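Local coordinates for periplasmic binding protein/LacI transcriptional regulator (Clostridium phytofermentans, PDB 3BRS) that probably binds a sugar outside the cell membrane and hands it to a transporter, as a member of the periplasmic binding protein family, at residues S131-K141 and N162-S172; Q5-K13 and A61-A72. One frame throughout, in Å; residues are numbered along the deposited sequence. Where two conformers were deposited one is given.

Contact 1 (S131-K141 and N162-S172); sequences SGKIGVISFVK and NKIEAIYYCDS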
loop_
_atom_site.group_PDB
_atom_site.type_symbol
_atom_site.label_atom_id
_atom_site.label_comp_id
_atom_site.label_asym_id
_atom_site.label_seq_id
_atom_site.Cartn_x
_atom_site.Cartn_y
_atom_site.Cartn_z
ATOM N N SER A 131 -9.784 -4.210 28.068
ATOM C CA SER A 131 -8.747 -5.225 27.978
ATOM C C SER A 131 -8.681 -5.787 26.584
ATOM O O SER A 131 -9.510 -5.483 25.739
ATOM C CB SER A 131 -9.027 -6.396 28.944
ATOM O OG SER A 131 -10.370 -6.895 28.873
ATOM N N GLY A 132 -7.710 -6.668 26.400
ATOM C CA GLY A 132 -7.422 -7.306 25.128
ATOM C C GLY A 132 -6.019 -6.864 24.792
ATOM O O GLY A 132 -5.571 -5.820 25.270
ATOM N N LYS A 133 -5.315 -7.675 24.014
ATOM C CA LYS A 133 -4.037 -7.291 23.435
ATOM C C LYS A 133 -4.250 -7.370 21.919
ATOM O O LYS A 133 -5.376 -7.543 21.478
ATOM C CB LYS A 133 -2.834 -8.133 23.914
ATOM C CG LYS A 133 -2.722 -8.218 25.439
ATOM C CD LYS A 133 -2.102 -6.975 26.071
ATOM C CE LYS A 133 -0.849 -7.332 26.956
ATOM N NZ LYS A 133 0.383 -7.751 26.176
ATOM N N ILE A 134 -3.196 -7.183 21.157
ATOM C CA ILE A 134 -3.357 -6.785 19.765
ATOM C C ILE A 134 -2.376 -7.567 18.957
ATOM O O ILE A 134 -1.174 -7.614 19.313
ATOM C CB ILE A 134 -3.091 -5.184 19.539
ATOM C CG1 ILE A 134 -4.187 -4.321 20.182
ATOM C CG2 ILE A 134 -2.939 -4.817 18.045
ATOM C CD1 ILE A 134 -3.637 -2.928 20.561
ATOM N N GLY A 135 -2.822 -8.178 17.853
ATOM C CA GLY A 135 -1.797 -8.753 16.969
ATOM C C GLY A 135 -1.818 -8.023 15.658
ATOM O O GLY A 135 -2.893 -7.644 15.145
ATOM N N VAL A 136 -0.635 -7.839 15.080
ATOM C CA VAL A 136 -0.563 -7.203 13.758
ATOM C C VAL A 136 0.010 -8.070 12.638
ATOM O O VAL A 136 1.093 -8.687 12.751
ATOM C CB VAL A 136 0.306 -5.948 13.796
ATOM C CG1 VAL A 136 0.251 -5.105 12.519
ATOM C CG2 VAL A 136 -0.049 -5.091 15.002
ATOM N N ILE A 137 -0.709 -8.092 11.535
ATOM C CA ILE A 137 -0.180 -8.660 10.292
ATOM C C ILE A 137 0.116 -7.494 9.334
ATOM O O ILE A 137 -0.833 -6.752 8.788
ATOM C CB ILE A 137 -1.123 -9.659 9.586
ATOM C CG1 ILE A 137 -1.595 -10.788 10.496
ATOM C CG2 ILE A 137 -0.355 -10.278 8.324
ATOM C CD1 ILE A 137 -0.377 -11.520 11.275
ATOM N N SER A 138 1.424 -7.337 9.131
ATOM C CA SER A 138 1.964 -6.436 8.128
ATOM C C SER A 138 2.318 -7.197 6.862
ATOM O O SER A 138 2.140 -8.431 6.754
ATOM C CB SER A 138 3.139 -5.640 8.645
ATOM O OG SER A 138 3.313 -4.515 7.790
ATOM N N PHE A 139 2.768 -6.434 5.883
ATOM C CA PHE A 139 3.089 -6.929 4.591
ATOM C C PHE A 139 4.630 -6.846 4.346
ATOM O O PHE A 139 5.404 -7.686 4.869
ATOM C CB PHE A 139 2.231 -6.274 3.499
ATOM C CG PHE A 139 2.153 -4.743 3.491
ATOM C CD1 PHE A 139 1.422 -4.051 4.488
ATOM C CD2 PHE A 139 2.597 -4.023 2.393
ATOM C CE1 PHE A 139 1.265 -2.610 4.483
ATOM C CE2 PHE A 139 2.442 -2.600 2.315
ATOM C CZ PHE A 139 1.732 -1.864 3.371
ATOM N N VAL A 140 5.114 -5.806 3.651
ATOM C CA VAL A 140 6.560 -5.847 3.207
ATOM C C VAL A 140 7.226 -4.843 4.034
ATOM O O VAL A 140 7.014 -3.678 3.821
ATOM C CB VAL A 140 6.837 -5.540 1.684
ATOM C CG1 VAL A 140 8.435 -5.554 1.383
ATOM C CG2 VAL A 140 6.224 -6.598 0.873
ATOM N N LYS A 141 7.986 -5.313 5.027
ATOM C CA LYS A 141 8.524 -4.482 6.103
ATOM C C LYS A 141 9.275 -3.253 5.613
ATOM O O LYS A 141 9.273 -2.174 6.259
ATOM C CB LYS A 141 9.510 -5.314 6.978
ATOM C CG LYS A 141 10.118 -4.470 8.109
ATOM C CD LYS A 141 10.660 -5.276 9.215
ATOM C CE LYS A 141 11.118 -4.314 10.265
ATOM N NZ LYS A 141 10.773 -4.974 11.561
ATOM N N ASN A 162 1.931 -0.465 23.742
ATOM C CA ASN A 162 2.528 -1.635 24.362
ATOM C C ASN A 162 1.553 -2.851 24.364
ATOM O O ASN A 162 1.943 -3.939 24.738
ATOM C CB ASN A 162 2.906 -1.258 25.818
ATOM C CG ASN A 162 1.678 -0.958 26.693
ATOM O OD1 ASN A 162 1.662 -1.277 27.876
ATOM N ND2 ASN A 162 0.647 -0.369 26.112
ATOM N N LYS A 163 0.276 -2.644 24.025
ATOM C CA LYS A 163 -0.647 -3.733 23.930
ATOM C C LYS A 163 -0.418 -4.578 22.638
ATOM O O LYS A 163 -0.873 -5.697 22.566
ATOM C CB LYS A 163 -2.088 -3.215 24.046
ATOM C CG LYS A 163 -2.503 -2.929 25.481
ATOM C CD LYS A 163 -3.978 -2.567 25.566
ATOM C CE LYS A 163 -4.516 -2.707 27.006
ATOM N NZ LYS A 163 -5.808 -3.510 27.090
ATOM N N ILE A 164 0.297 -4.058 21.641
ATOM C CA ILE A 164 0.701 -4.871 20.505
ATOM C C ILE A 164 1.600 -5.993 20.976
ATOM O O ILE A 164 2.704 -5.758 21.495
ATOM C CB ILE A 164 1.467 -4.042 19.457
ATOM C CG1 ILE A 164 0.616 -2.858 19.037
ATOM C CG2 ILE A 164 1.917 -4.943 18.264
ATOM C CD1 ILE A 164 1.285 -1.990 17.928
ATOM N N GLU A 165 1.126 -7.214 20.757
ATOM C CA GLU A 165 1.791 -8.405 21.213
ATOM C C GLU A 165 2.905 -8.783 20.288
ATOM O O GLU A 165 4.026 -9.208 20.685
ATOM C CB GLU A 165 0.765 -9.510 21.196
ATOM C CG GLU A 165 1.082 -10.576 22.115
ATOM C CD GLU A 165 0.587 -10.339 23.509
ATOM O OE1 GLU A 165 -0.642 -10.265 23.700
ATOM O OE2 GLU A 165 1.443 -10.348 24.414
ATOM N N ALA A 166 2.581 -8.643 19.020
ATOM C CA ALA A 166 3.490 -9.039 17.987
ATOM C C ALA A 166 3.103 -8.484 16.624
ATOM O O ALA A 166 1.884 -8.245 16.303
ATOM C CB ALA A 166 3.610 -10.562 17.944
ATOM N N ILE A 167 4.148 -8.311 15.826
ATOM C CA ILE A 167 3.971 -7.920 14.423
ATOM C C ILE A 167 4.550 -8.917 13.496
ATOM O O ILE A 167 5.758 -9.171 13.534
ATOM C CB ILE A 167 4.499 -6.513 14.034
ATOM C CG1 ILE A 167 4.045 -5.511 15.100
ATOM C CG2 ILE A 167 3.905 -6.138 12.646
ATOM C CD1 ILE A 167 4.225 -4.057 14.812
ATOM N N TYR A 168 3.703 -9.484 12.679
ATOM C CA TYR A 168 4.123 -10.552 11.689
ATOM C C TYR A 168 4.119 -9.939 10.283
ATOM O O TYR A 168 3.129 -9.274 9.903
ATOM C CB TYR A 168 3.183 -11.762 11.767
ATOM C CG TYR A 168 3.539 -12.892 10.825
ATOM C CD1 TYR A 168 3.036 -12.914 9.520
ATOM C CD2 TYR A 168 4.405 -13.931 11.207
ATOM C CE1 TYR A 168 3.371 -13.912 8.602
ATOM C CE2 TYR A 168 4.762 -14.976 10.256
ATOM C CZ TYR A 168 4.248 -14.948 8.960
ATOM O OH TYR A 168 4.555 -15.982 7.986
ATOM N N TYR A 169 5.160 -10.205 9.487
ATOM C CA TYR A 169 5.264 -9.626 8.110
ATOM C C TYR A 169 5.000 -10.748 7.123
ATOM O O TYR A 169 5.843 -11.619 6.977
ATOM C CB TYR A 169 6.691 -8.962 7.903
ATOM C CG TYR A 169 6.911 -7.784 8.923
ATOM C CD1 TYR A 169 6.550 -6.448 8.599
ATOM C CD2 TYR A 169 7.418 -8.036 10.210
ATOM C CE1 TYR A 169 6.736 -5.423 9.540
ATOM C CE2 TYR A 169 7.592 -7.008 11.145
ATOM C CZ TYR A 169 7.239 -5.687 10.778
ATOM O OH TYR A 169 7.377 -4.624 11.699
ATOM N N CYS A 170 3.824 -10.717 6.478
ATOM C CA CYS A 170 3.391 -11.642 5.463
ATOM C C CYS A 170 3.931 -11.411 4.114
ATOM O O CYS A 170 3.692 -12.276 3.190
ATOM C CB CYS A 170 1.826 -11.641 5.364
ATOM S SG CYS A 170 1.037 -10.269 4.395
ATOM N N ASP A 171 4.638 -10.308 3.913
ATOM C CA ASP A 171 5.173 -9.904 2.555
ATOM C C ASP A 171 4.103 -9.925 1.494
ATOM O O ASP A 171 4.386 -10.244 0.360
ATOM C CB ASP A 171 6.259 -10.862 2.079
ATOM C CG ASP A 171 7.516 -10.800 2.962
ATOM O OD1 ASP A 171 8.101 -9.681 2.980
ATOM O OD2 ASP A 171 7.906 -11.823 3.604
ATOM N N SER A 172 2.895 -9.464 1.799
ATOM C CA SER A 172 1.812 -9.413 0.769
ATOM C C SER A 172 1.558 -10.732 0.141
ATOM O O SER A 172 1.348 -10.859 -1.056
ATOM C CB SER A 172 2.090 -8.317 -0.291
ATOM O OG SER A 172 2.318 -7.054 0.418
HETATM O O HOH W 1 9.008 -8.164 4.865
#
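Y169 turns its CG anti to its carbonyl carbon (chi1 -62°), and K141 sets its CG anti to the backbone N (chi1 179°); together these torsions bring K141 CD over one face of the Y169 ring at the C-terminal ends of the two parallel strands of a beta-alpha-beta unit. Strands 133-138 and 164-169 are its two strands, helix 144-157 the crossover between them. K141 CD makes a CH-pi contact 3.9 Å from the Y169 ring centroid, offset toward the rim, while its NZ gives only a weak bond to Y169 OH; the stronger partner of that hydroxyl is E150 on the crossover helix. S138 CB approaches the same ring obliquely, 3.5 Å from Y169 CD1.

In the middle of the pair V136 N donates to A166 O and V136 O accepts from Y168 N. V136 and I167 run alongside each other, both leaving the same face of the sheet, with V136 CB 3.8 Å from I167 CG2. On the other face I137 CD1 packs on Y168 CB at 3.6 Å.

At the start of the strands K133 passes across E165 nearly perpendicularly; a salt bridge joins K133 NZ to E165 OE2, 3.3 Å apart, though as a hydrogen bond it is weak. K163 reaches back with its NZ to G132 O, in the carbonyl plane, and that ammonium also bonds V128 O. Where the strands end, D171 OD2 forms a salt bridge with K176 of helix 174-187. One water bridges the two loops there, accepting from K141 N at 3.0 Å and donating to D171 OD1 at 2.6 Å.

Contact 2 (Q5-K13 and A61-A72); sequences QYYMICIPK and AIKRKPDVILLA
The ring of Y7 lies with one face toward P66, whose CB sits 4.2 Å from the ring centroid in a CH-pi contact, while R64 O comes to the ring's edge in its plane. The R64 guanidinium is turned nearly coplanar with that ring, 15° apart, and Y7 OH lies 3.2 Å from R64 CD; E41 OE1 is hydrogen-bonded to Y7 OH and forms a salt bridge with R64 NH1. The Y6 ring and the D67 carboxylate stand 81° apart, with OD2 at the ring edge. D67 OD2 accepts from Y7 N at 3.0 Å, on the anti side and 22° out of the carboxylate plane, and Y7 O receives D67 N in return, so carboxylate and peptide clasp the start of the parallel strand pair.

Further along, M8 and V68 run alongside each other, M8 CG 3.8 Å from V68 CB. On the opposite face I9 passes athwart R64, its CD1 3.8 Å from R64 CB, and I11 CD1 meets A61 CB at 3.8 Å.

Strands 7-11 and 68-71 are neighbours inside a parallel six-stranded sheet, with 39-42 beyond the first and 92-96 beyond the second. Helix 51-63 packs on I11 and L71, and helix 246-262 on Y6, M8 and V68.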
loop_
_atom_site.group_PDB
_atom_site.type_symbol
_atom_site.label_atom_id
_atom_site.label_comp_id
_atom_site.label_asym_id
_atom_site.label_seq_id
_atom_site.Cartn_x
_atom_site.Cartn_y
_atom_site.Cartn_z
ATOM N N GLN A 5 2.620 11.514 -29.660
ATOM C CA GLN A 5 2.029 10.965 -28.395
ATOM C C GLN A 5 3.093 10.747 -27.344
ATOM O O GLN A 5 4.182 10.204 -27.632
ATOM C CB GLN A 5 1.386 9.617 -28.636
ATOM C CG GLN A 5 -0.124 9.616 -28.803
ATOM C CD GLN A 5 -0.653 8.181 -28.656
ATOM O OE1 GLN A 5 -1.868 7.925 -28.662
ATOM N NE2 GLN A 5 0.282 7.234 -28.504
ATOM N N TYR A 6 2.756 11.149 -26.120
ATOM C CA TYR A 6 3.572 10.867 -24.949
ATOM C C TYR A 6 3.610 9.384 -24.626
ATOM O O TYR A 6 2.571 8.712 -24.680
ATOM C CB TYR A 6 3.018 11.668 -23.803
ATOM C CG TYR A 6 3.285 13.175 -23.937
ATOM C CD1 TYR A 6 2.228 14.086 -23.962
ATOM C CD2 TYR A 6 4.602 13.680 -24.025
ATOM C CE1 TYR A 6 2.450 15.465 -24.091
ATOM C CE2 TYR A 6 4.838 15.083 -24.158
ATOM C CZ TYR A 6 3.749 15.952 -24.173
ATOM O OH TYR A 6 3.944 17.323 -24.265
ATOM N N TYR A 7 4.824 8.886 -24.309
ATOM C CA TYR A 7 5.050 7.487 -23.926
ATOM C C TYR A 7 5.435 7.409 -22.405
ATOM O O TYR A 7 6.468 7.938 -21.982
ATOM C CB TYR A 7 6.077 6.823 -24.877
ATOM C CG TYR A 7 6.502 5.398 -24.622
ATOM C CD1 TYR A 7 7.872 5.003 -24.925
ATOM C CD2 TYR A 7 5.598 4.430 -24.086
ATOM C CE1 TYR A 7 8.343 3.727 -24.654
ATOM C CE2 TYR A 7 6.040 3.095 -23.815
ATOM C CZ TYR A 7 7.432 2.759 -24.114
ATOM O OH TYR A 7 7.898 1.478 -23.887
ATOM N N MET A 8 4.572 6.744 -21.632
ATOM C CA MET A 8 4.673 6.613 -20.160
ATOM C C MET A 8 4.734 5.136 -19.777
ATOM O O MET A 8 4.078 4.303 -20.368
ATOM C CB MET A 8 3.466 7.239 -19.449
ATOM C CG MET A 8 3.205 8.758 -19.708
ATOM S SD MET A 8 2.265 9.595 -18.356
ATOM C CE MET A 8 2.173 11.192 -19.130
ATOM N N ILE A 9 5.592 4.771 -18.835
ATOM C CA ILE A 9 5.598 3.334 -18.438
ATOM C C ILE A 9 5.281 3.290 -16.973
ATOM O O ILE A 9 5.952 3.965 -16.194
ATOM C CB ILE A 9 6.981 2.694 -18.724
ATOM C CG1 ILE A 9 7.203 2.564 -20.244
ATOM C CG2 ILE A 9 7.105 1.267 -17.982
ATOM C CD1 ILE A 9 8.747 2.071 -20.585
ATOM N N CYS A 10 4.237 2.536 -16.606
ATOM C CA CYS A 10 3.850 2.391 -15.187
ATOM C C CYS A 10 4.470 1.132 -14.565
ATOM O O CYS A 10 4.389 0.039 -15.187
ATOM C CB CYS A 10 2.298 2.325 -15.085
ATOM S SG CYS A 10 1.894 2.154 -13.332
ATOM N N ILE A 11 5.073 1.243 -13.381
ATOM C CA ILE A 11 5.753 0.091 -12.759
ATOM C C ILE A 11 5.184 -0.085 -11.411
ATOM O O ILE A 11 5.690 0.499 -10.468
ATOM C CB ILE A 11 7.290 0.223 -12.675
ATOM C CG1 ILE A 11 7.884 0.648 -14.035
ATOM C CG2 ILE A 11 7.957 -1.024 -12.041
ATOM C CD1 ILE A 11 9.449 0.860 -13.993
ATOM N N PRO A 12 4.056 -0.793 -11.314
ATOM C CA PRO A 12 3.493 -1.054 -9.965
ATOM C C PRO A 12 4.389 -2.020 -9.155
ATOM O O PRO A 12 5.437 -2.442 -9.635
ATOM C CB PRO A 12 2.138 -1.660 -10.238
ATOM C CG PRO A 12 1.892 -1.545 -11.774
ATOM C CD PRO A 12 3.266 -1.402 -12.389
ATOM N N LYS A 13 4.059 -2.298 -7.893
ATOM C CA LYS A 13 4.856 -3.246 -7.114
ATOM C C LYS A 13 4.550 -4.644 -7.596
ATOM O O LYS A 13 5.472 -5.486 -7.567
ATOM C CB LYS A 13 4.465 -3.194 -5.651
ATOM C CG LYS A 13 4.877 -1.861 -4.965
ATOM C CD LYS A 13 4.549 -2.039 -3.500
ATOM C CE LYS A 13 5.015 -0.873 -2.644
ATOM N NZ LYS A 13 4.147 -0.841 -1.398
ATOM N N ALA A 61 12.900 -0.290 -18.406
ATOM C CA ALA A 61 11.971 0.843 -18.655
ATOM C C ALA A 61 12.744 2.013 -19.287
ATOM O O ALA A 61 12.400 2.541 -20.329
ATOM C CB ALA A 61 11.281 1.327 -17.273
ATOM N N ILE A 62 13.863 2.346 -18.654
ATOM C CA ILE A 62 14.763 3.405 -19.091
ATOM C C ILE A 62 15.266 3.169 -20.514
ATOM O O ILE A 62 15.265 4.103 -21.290
ATOM C CB ILE A 62 15.981 3.528 -18.177
ATOM C CG1 ILE A 62 15.568 4.019 -16.763
ATOM C CG2 ILE A 62 17.108 4.446 -18.840
ATOM C CD1 ILE A 62 16.647 3.734 -15.753
ATOM N N LYS A 63 15.685 1.948 -20.843
ATOM C CA LYS A 63 16.050 1.624 -22.241
ATOM C C LYS A 63 14.918 1.645 -23.255
ATOM O O LYS A 63 15.170 1.727 -24.455
ATOM C CB LYS A 63 16.751 0.273 -22.339
ATOM C CG LYS A 63 17.918 0.063 -21.382
ATOM C CD LYS A 63 19.194 0.702 -21.880
ATOM C CE LYS A 63 20.450 0.009 -21.260
ATOM N NZ LYS A 63 21.796 0.401 -21.880
ATOM N N ARG A 64 13.667 1.619 -22.819
ATOM C CA ARG A 64 12.565 1.875 -23.770
ATOM C C ARG A 64 12.364 3.346 -24.124
ATOM O O ARG A 64 11.586 3.651 -24.988
ATOM C CB ARG A 64 11.266 1.285 -23.300
ATOM C CG ARG A 64 11.304 -0.242 -23.269
ATOM C CD ARG A 64 9.911 -0.825 -23.001
ATOM N NE ARG A 64 10.026 -2.237 -22.548
ATOM C CZ ARG A 64 8.971 -2.989 -22.303
ATOM N NH1 ARG A 64 7.732 -2.452 -22.459
ATOM N NH2 ARG A 64 9.160 -4.251 -21.893
ATOM N N LYS A 65 13.072 4.281 -23.467
ATOM C CA LYS A 65 13.009 5.771 -23.806
ATOM C C LYS A 65 11.532 6.280 -23.740
ATOM O O LYS A 65 10.987 6.908 -24.619
ATOM C CB LYS A 65 13.777 6.122 -25.097
ATOM C CG LYS A 65 15.290 5.616 -25.012
ATOM C CD LYS A 65 16.223 6.150 -26.042
ATOM C CE LYS A 65 17.733 6.031 -25.594
ATOM N NZ LYS A 65 18.186 4.678 -25.085
ATOM N N PRO A 66 10.897 6.033 -22.621
ATOM C CA PRO A 66 9.579 6.695 -22.345
ATOM C C PRO A 66 9.814 8.190 -21.929
ATOM O O PRO A 66 10.983 8.625 -21.682
ATOM C CB PRO A 66 9.066 5.905 -21.186
ATOM C CG PRO A 66 10.504 5.626 -20.385
ATOM C CD PRO A 66 11.449 5.267 -21.488
ATOM N N ASP A 67 8.753 8.982 -21.886
ATOM C CA ASP A 67 8.834 10.344 -21.421
ATOM C C ASP A 67 8.744 10.379 -19.886
ATOM O O ASP A 67 9.297 11.269 -19.216
ATOM C CB ASP A 67 7.647 11.092 -22.026
ATOM C CG ASP A 67 7.821 11.360 -23.516
ATOM O OD1 ASP A 67 8.901 11.869 -23.921
ATOM O OD2 ASP A 67 6.891 11.006 -24.253
ATOM N N VAL A 68 8.074 9.377 -19.322
ATOM C CA VAL A 68 7.718 9.348 -17.887
ATOM C C VAL A 68 7.767 7.932 -17.401
ATOM O O VAL A 68 7.351 7.029 -18.118
ATOM C CB VAL A 68 6.248 9.834 -17.625
ATOM C CG1 VAL A 68 5.906 9.744 -16.110
ATOM C CG2 VAL A 68 6.001 11.273 -18.156
ATOM N N ILE A 69 8.242 7.710 -16.188
ATOM C CA ILE A 69 8.034 6.391 -15.589
ATOM C C ILE A 69 7.249 6.649 -14.319
ATOM O O ILE A 69 7.621 7.553 -13.543
ATOM C CB ILE A 69 9.398 5.794 -15.225
ATOM C CG1 ILE A 69 10.012 5.042 -16.425
ATOM C CG2 ILE A 69 9.332 4.957 -13.893
ATOM C CD1 ILE A 69 11.620 4.858 -16.253
ATOM N N LEU A 70 6.152 5.914 -14.090
ATOM C CA LEU A 70 5.436 6.010 -12.801
ATOM C C LEU A 70 5.833 4.808 -11.948
ATOM O O LEU A 70 5.750 3.691 -12.437
ATOM C CB LEU A 70 3.902 5.979 -12.975
ATOM C CG LEU A 70 3.348 7.057 -13.887
ATOM C CD1 LEU A 70 3.529 6.675 -15.340
ATOM C CD2 LEU A 70 1.929 7.092 -13.543
ATOM N N LEU A 71 6.173 4.986 -10.665
ATOM C CA LEU A 71 6.857 3.912 -10.034
ATOM C C LEU A 71 6.312 3.783 -8.671
ATOM O O LEU A 71 6.261 4.797 -7.967
ATOM C CB LEU A 71 8.375 4.207 -9.992
ATOM C CG LEU A 71 9.216 3.295 -9.111
ATOM C CD1 LEU A 71 9.161 1.801 -9.573
ATOM C CD2 LEU A 71 10.662 3.850 -9.082
ATOM N N ALA A 72 5.912 2.557 -8.290
ATOM C CA ALA A 72 5.548 2.277 -6.866
ATOM C C ALA A 72 6.766 1.528 -6.348
ATOM O O ALA A 72 7.094 0.463 -6.855
ATOM C CB ALA A 72 4.249 1.499 -6.743
#

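In the fold
Contacts 1 and 2 lie in different sheets, on opposite sides of the chain's centre, with their centres 35 Å apart: the two-lobed build of periplasmic binding proteins. Each pairs the first strand of its sheet in chain order with a parallel neighbour, but 164-169 is an outermost strand whereas 7-11 and 68-71 are both interior. The nearest atoms of the two contacts come within about 4 Å without touching. Residues near the strand ends join the lobes: K13 makes a weak bond to T145, which also packs on F139, and E48 touches K13 and bonds S172. In periplasmic binding proteins the ligand sits between the lobes, so these ends probably lie near the ligand cleft.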